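Heme oxygenase 1 (Synechocystis sp., PDB 1WE1) catalyses the oxygen-dependent opening of heme to biliverdin IXalpha, with release of carbon monoxide and iron, and probably supplies the photosynthetic antenna chromophores. Local coordinates at residues S2-L5 and A6-L9; F167-T170 and Y171-A174. All blocks are in the same frame, centred on the assembly; numbering follows the deposited sequence.

Contact 1. Residues S2-L5 and A6-L9; sequences SVNL and ASQL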
loop_
_atom_site.group_PDB
_atom_site.type_symbol
_atom_site.label_atom_id
_atom_site.label_comp_id
_atom_site.label_asym_id
_atom_site.label_seq_id
_atom_site.Cartn_x
_atom_site.Cartn_y
_atom_site.Cartn_z
ATOM N N SER A 2 -0.038 16.388 -20.411
ATOM C CA SER A 2 -1.089 16.448 -21.463
ATOM C C SER A 2 -2.498 16.617 -20.884
ATOM O O SER A 2 -3.346 17.266 -21.508
ATOM C CB SER A 2 -1.030 15.194 -22.327
ATOM N N VAL A 3 -2.743 16.053 -19.696
ATOM C CA VAL A 3 -4.064 16.134 -19.060
ATOM C C VAL A 3 -4.109 16.578 -17.588
ATOM O O VAL A 3 -5.135 17.086 -17.137
ATOM C CB VAL A 3 -4.810 14.782 -19.189
ATOM C CG1 VAL A 3 -6.166 14.842 -18.492
ATOM C CG2 VAL A 3 -4.996 14.443 -20.655
ATOM N N ASN A 4 -3.020 16.381 -16.844
ATOM C CA ASN A 4 -2.938 16.774 -15.425
ATOM C C ASN A 4 -3.681 15.835 -14.439
ATOM O O ASN A 4 -4.359 16.276 -13.504
ATOM C CB ASN A 4 -3.379 18.256 -15.267
ATOM C CG ASN A 4 -4.717 18.429 -14.543
ATOM O OD1 ASN A 4 -5.744 17.872 -14.942
ATOM N ND2 ASN A 4 -4.705 19.220 -13.474
ATOM N N LEU A 5 -3.505 14.530 -14.632
ATOM C CA LEU A 5 -4.168 13.547 -13.778
ATOM C C LEU A 5 -3.796 13.676 -12.296
ATOM O O LEU A 5 -4.578 13.307 -11.421
ATOM C CB LEU A 5 -3.893 12.116 -14.286
ATOM C CG LEU A 5 -2.484 11.523 -14.300
ATOM C CD1 LEU A 5 -2.007 11.315 -12.883
ATOM C CD2 LEU A 5 -2.497 10.192 -15.020
ATOM N N ALA A 6 -2.614 14.213 -12.015
ATOM C CA ALA A 6 -2.167 14.380 -10.637
ATOM C C ALA A 6 -3.262 14.966 -9.746
ATOM O O ALA A 6 -3.516 14.471 -8.645
ATOM C CB ALA A 6 -0.930 15.265 -10.592
ATOM N N SER A 7 -3.914 16.018 -10.225
ATOM C CA SER A 7 -4.980 16.656 -9.460
ATOM C C SER A 7 -6.294 15.904 -9.601
ATOM O O SER A 7 -7.148 15.951 -8.711
ATOM C CB SER A 7 -5.152 18.106 -9.912
ATOM O OG SER A 7 -3.988 18.853 -9.593
ATOM N N GLN A 8 -6.452 15.213 -10.722
ATOM C CA GLN A 8 -7.658 14.443 -10.960
ATOM C C GLN A 8 -7.684 13.224 -10.035
ATOM O O GLN A 8 -8.725 12.873 -9.493
ATOM C CB GLN A 8 -7.736 14.037 -12.435
ATOM C CG GLN A 8 -7.933 15.244 -13.358
ATOM C CD GLN A 8 -8.189 14.854 -14.801
ATOM O OE1 GLN A 8 -9.114 14.091 -15.097
ATOM N NE2 GLN A 8 -7.372 15.379 -15.712
ATOM N N LEU A 9 -6.535 12.586 -9.840
ATOM C CA LEU A 9 -6.478 11.438 -8.941
ATOM C C LEU A 9 -6.685 11.929 -7.516
ATOM O O LEU A 9 -7.483 11.367 -6.775
ATOM C CB LEU A 9 -5.131 10.715 -9.054
ATOM C CG LEU A 9 -5.080 9.723 -10.218
ATOM C CD1 LEU A 9 -3.662 9.277 -10.459
ATOM C CD2 LEU A 9 -5.980 8.547 -9.926
#
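The side chain of Q8 folds back over the residues that lead into helix 5-12, a local contact at the helix's N-terminal end, where N4 holds the N-cap position. N4 does no side-chain capping here; its amide instead meets the glutamine, the two side chains crossing at about a right angle with their amide planes 37° apart. Q8 NE2 donates to N4 OD1 at 3.1 Å, a fairly straight bond that reaches the oxygen from 23° off its carbonyl plane. The same nitrogen makes a weak bond to V3 O and lies against V3 CG1, so one amide nitrogen touches both V3 and N4. V3 O and N4 OD1 are only 2.4 Å apart, which leaves the exact placement of N4 doubtful. With alanine at position 8, N4 OD1 is likely to lose this donor and the N4 amide to turn more freely. In the backbone, L9 N donates to L5 O at 2.6 Å, and the two leucine side chains lie alongside each other, L5 CD1 meeting L9 CD1 at 3.6 Å. V3 and L9 pack on helix 182-205, where Q182 OE1 weakly bonds Q8 NE2, while L5, A6 and L9 rest on M175 of helix 164-176.

Contact 2. Residues F167-T170 and Y171-A174; sequences FKNT and YRQA. With HEM (protoporphyrin IX containing Fe), chain H; PO4 (phosphate ion), chain E.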
loop_
_atom_site.group_PDB
_atom_site.type_symbol
_atom_site.label_atom_id
_atom_site.label_comp_id
_atom_site.label_asym_id
_atom_site.label_seq_id
_atom_site.Cartn_x
_atom_site.Cartn_y
_atom_site.Cartn_z
ATOM N N PHE A 167 10.732 14.393 -4.096
ATOM C CA PHE A 167 10.422 13.249 -4.936
ATOM C C PHE A 167 8.932 13.244 -5.200
ATOM O O PHE A 167 8.484 12.911 -6.295
ATOM C CB PHE A 167 10.797 11.924 -4.279
ATOM C CG PHE A 167 10.516 10.728 -5.160
ATOM C CD1 PHE A 167 11.488 10.240 -6.029
ATOM C CD2 PHE A 167 9.249 10.152 -5.195
ATOM C CE1 PHE A 167 11.200 9.202 -6.924
ATOM C CE2 PHE A 167 8.956 9.118 -6.084
ATOM C CZ PHE A 167 9.935 8.645 -6.951
ATOM N N LYS A 168 8.160 13.614 -4.187
ATOM C CA LYS A 168 6.714 13.639 -4.319
ATOM C C LYS A 168 6.298 14.593 -5.445
ATOM O O LYS A 168 5.244 14.429 -6.051
ATOM C CB LYS A 168 6.072 14.038 -2.982
ATOM C CG LYS A 168 4.593 13.687 -2.860
ATOM C CD LYS A 168 4.024 14.053 -1.480
ATOM C CE LYS A 168 2.492 13.979 -1.477
ATOM N NZ LYS A 168 1.855 14.420 -0.194
ATOM N N ASN A 169 7.132 15.588 -5.737
ATOM C CA ASN A 169 6.820 16.526 -6.816
ATOM C C ASN A 169 7.210 15.932 -8.160
ATOM O O ASN A 169 6.416 15.931 -9.101
ATOM C CB ASN A 169 7.537 17.858 -6.611
ATOM C CG ASN A 169 6.893 18.702 -5.528
ATOM O OD1 ASN A 169 5.665 18.851 -5.490
ATOM N ND2 ASN A 169 7.714 19.271 -4.647
ATOM N N THR A 170 8.434 15.430 -8.253
ATOM C CA THR A 170 8.882 14.811 -9.484
ATOM C C THR A 170 7.813 13.799 -9.897
ATOM O O THR A 170 7.446 13.709 -11.074
ATOM C CB THR A 170 10.216 14.064 -9.286
ATOM O OG1 THR A 170 11.238 14.997 -8.906
ATOM C CG2 THR A 170 10.622 13.336 -10.572
ATOM N N TYR A 171 7.301 13.055 -8.915
ATOM C CA TYR A 171 6.290 12.038 -9.174
ATOM C C TYR A 171 4.947 12.605 -9.667
ATOM O O TYR A 171 4.396 12.106 -10.648
ATOM C CB TYR A 171 6.092 11.162 -7.925
ATOM C CG TYR A 171 5.215 9.951 -8.176
ATOM C CD1 TYR A 171 3.822 10.066 -8.188
ATOM C CD2 TYR A 171 5.777 8.705 -8.472
ATOM C CE1 TYR A 171 3.010 8.976 -8.489
ATOM C CE2 TYR A 171 4.977 7.609 -8.776
ATOM C CZ TYR A 171 3.589 7.750 -8.783
ATOM O OH TYR A 171 2.773 6.670 -9.057
ATOM N N ARG A 172 4.414 13.628 -8.997
ATOM C CA ARG A 172 3.150 14.236 -9.426
ATOM C C ARG A 172 3.370 14.812 -10.821
ATOM O O ARG A 172 2.534 14.677 -11.715
ATOM C CB ARG A 172 2.750 15.379 -8.499
ATOM C CG ARG A 172 2.358 14.989 -7.097
ATOM C CD ARG A 172 2.373 16.233 -6.232
ATOM N NE ARG A 172 1.842 16.021 -4.892
ATOM C CZ ARG A 172 0.595 15.641 -4.631
ATOM N NH1 ARG A 172 0.209 15.482 -3.369
ATOM N NH2 ARG A 172 -0.261 15.407 -5.627
ATOM N N GLN A 173 4.513 15.472 -10.979
ATOM C CA GLN A 173 4.914 16.074 -12.241
ATOM C C GLN A 173 4.906 14.984 -13.304
ATOM O O GLN A 173 4.276 15.128 -14.356
ATOM C CB GLN A 173 6.326 16.668 -12.106
ATOM C CG GLN A 173 6.902 17.289 -13.380
ATOM C CD GLN A 173 6.068 18.450 -13.892
ATOM O OE1 GLN A 173 5.781 19.398 -13.156
ATOM N NE2 GLN A 173 5.673 18.383 -15.161
ATOM N N ALA A 174 5.605 13.890 -13.013
ATOM C CA ALA A 174 5.686 12.763 -13.929
ATOM C C ALA A 174 4.301 12.405 -14.454
ATOM O O ALA A 174 4.116 12.208 -15.653
ATOM C CB ALA A 174 6.306 11.569 -13.230
HETATM C CHA HEM H . -2.429 10.861 1.117
HETATM C CHB HEM H . -3.279 6.290 -0.218
HETATM C CHC HEM H . -4.971 5.475 4.258
HETATM C CHD HEM H . -2.680 9.415 5.756
HETATM C C1A HEM H . -2.631 9.738 0.286
HETATM C C2A HEM H . -2.491 9.693 -1.161
HETATM C C3A HEM H . -2.779 8.413 -1.543
HETATM C C4A HEM H . -3.028 7.661 -0.304
HETATM C CMA HEM H . -2.824 7.832 -2.924
HETATM C CAA HEM H . -2.045 10.843 -2.050
HETATM C CBA HEM H . -3.115 11.926 -2.329
HETATM C CGA HEM H . -2.683 12.977 -3.177
HETATM O O1A HEM H . -3.074 12.905 -4.408
HETATM O O2A HEM H . -1.962 13.920 -2.793
HETATM C C1B HEM H . -3.861 5.655 0.891
HETATM C C2B HEM H . -4.434 4.310 0.875
HETATM C C3B HEM H . -4.857 4.056 2.148
HETATM C C4B HEM H . -4.613 5.279 2.911
HETATM C CMB HEM H . -4.486 3.419 -0.341
HETATM C CAB HEM H . -5.417 2.774 2.733
HETATM C CBB HEM H . -6.780 2.339 2.131
HETATM C C1C HEM H . -4.429 6.425 5.086
HETATM C C2C HEM H . -4.481 6.417 6.541
HETATM C C3C HEM H . -4.046 7.636 6.918
HETATM C C4C HEM H . -3.446 8.256 5.760
HETATM C CMC HEM H . -4.940 5.243 7.385
HETATM C CAC HEM H . -4.173 8.275 8.303
HETATM C CBC HEM H . -2.933 7.948 9.183
HETATM C C1D HEM H . -2.375 10.185 4.607
HETATM C C2D HEM H . -1.769 11.514 4.647
HETATM C C3D HEM H . -1.657 11.900 3.350
HETATM C C4D HEM H . -2.252 10.824 2.518
HETATM C CMD HEM H . -1.406 12.210 5.919
HETATM C CAD HEM H . -1.067 13.158 2.758
HETATM C CBD HEM H . -2.174 14.265 2.460
HETATM C CGD HEM H . -1.691 15.326 1.657
HETATM O O1D HEM H . -0.940 15.082 0.640
HETATM O O2D HEM H . -1.995 16.524 1.927
HETATM N NA HEM H . -2.976 8.504 0.785
HETATM N NB HEM H . -3.967 6.230 2.138
HETATM N NC HEM H . -3.740 7.558 4.617
HETATM N ND HEM H . -2.616 9.780 3.296
HETATM FE FE HEM H . -3.332 8.036 2.702
HETATM P P PO4 E . 2.980 18.655 -0.480
HETATM O O1 PO4 E . 2.498 19.872 -1.190
HETATM O O2 PO4 E . 4.379 18.366 -0.887
HETATM O O3 PO4 E . 2.112 17.499 -0.834
HETATM O O4 PO4 E . 2.926 18.887 0.988
HETATM O O HOH W 1 -1.656 7.382 2.768
#
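K168 leaves the helix with CG opposite the backbone N (chi1 -162°) and stays extended to its amine, whereas R172, one turn on, starts beside its own N (chi1 -68°) and is extended as far as NE; the two chains therefore run side by side in the same direction and deliver both cationic ends to the heme propionates. K168 NZ donates to HEM O1D at 3.0 Å and to PO4 O3, of a phosphate ion probably from the crystallisation liquor, at 3.2 Å. R172 NH1 reaches the other propionate, bonding to HEM O2A at 2.7 Å; that oxygen sits at the edge of the guanidinium, near its plane. Between the two chains, K168 CE comes within 3.3 Å of R172 NH1. The carboxylates and the phosphate probably offset the cost of bringing the two positive groups so near. Lower down, R172 CG rests on K168 O at 3.1 Å, and that carbonyl also accepts the backbone N-H of R172. On another side of the helix the two rings come together, F167 CE2 lying 4.0 Å from Y171 CB; Y171 OH bonds to S124 OG, and F167 meets F71 edge-to-face. R10 and Y125 also hydrogen-bond the heme. Basic side chains one helical turn apart on helix 164-176 thus form part of the propionate-binding end of the heme pocket in this all-helical heme oxygenase fold, anchoring the substrate by its two carboxylates.

Overall arrangement
From the N terminus, contact 1 comes first, joining residues 2-5 to 6-9 where the chain enters helix 5-12; contact 2, at 167-170 and 171-174, lies far later in sequence, within helix 164-176. Both are local, so neither closes a long loop, and they follow in series without nesting or crossing. Folding nevertheless brings their centres to about 12 Å from each other, on the same side of the chain's centre. The two contacts touch where A6 CB packs on R172 O at 3.7 Å. The start of the chain is thereby tied to the helix that carries K168 and R172, and R10, further along helix 5-12, joins them at the heme.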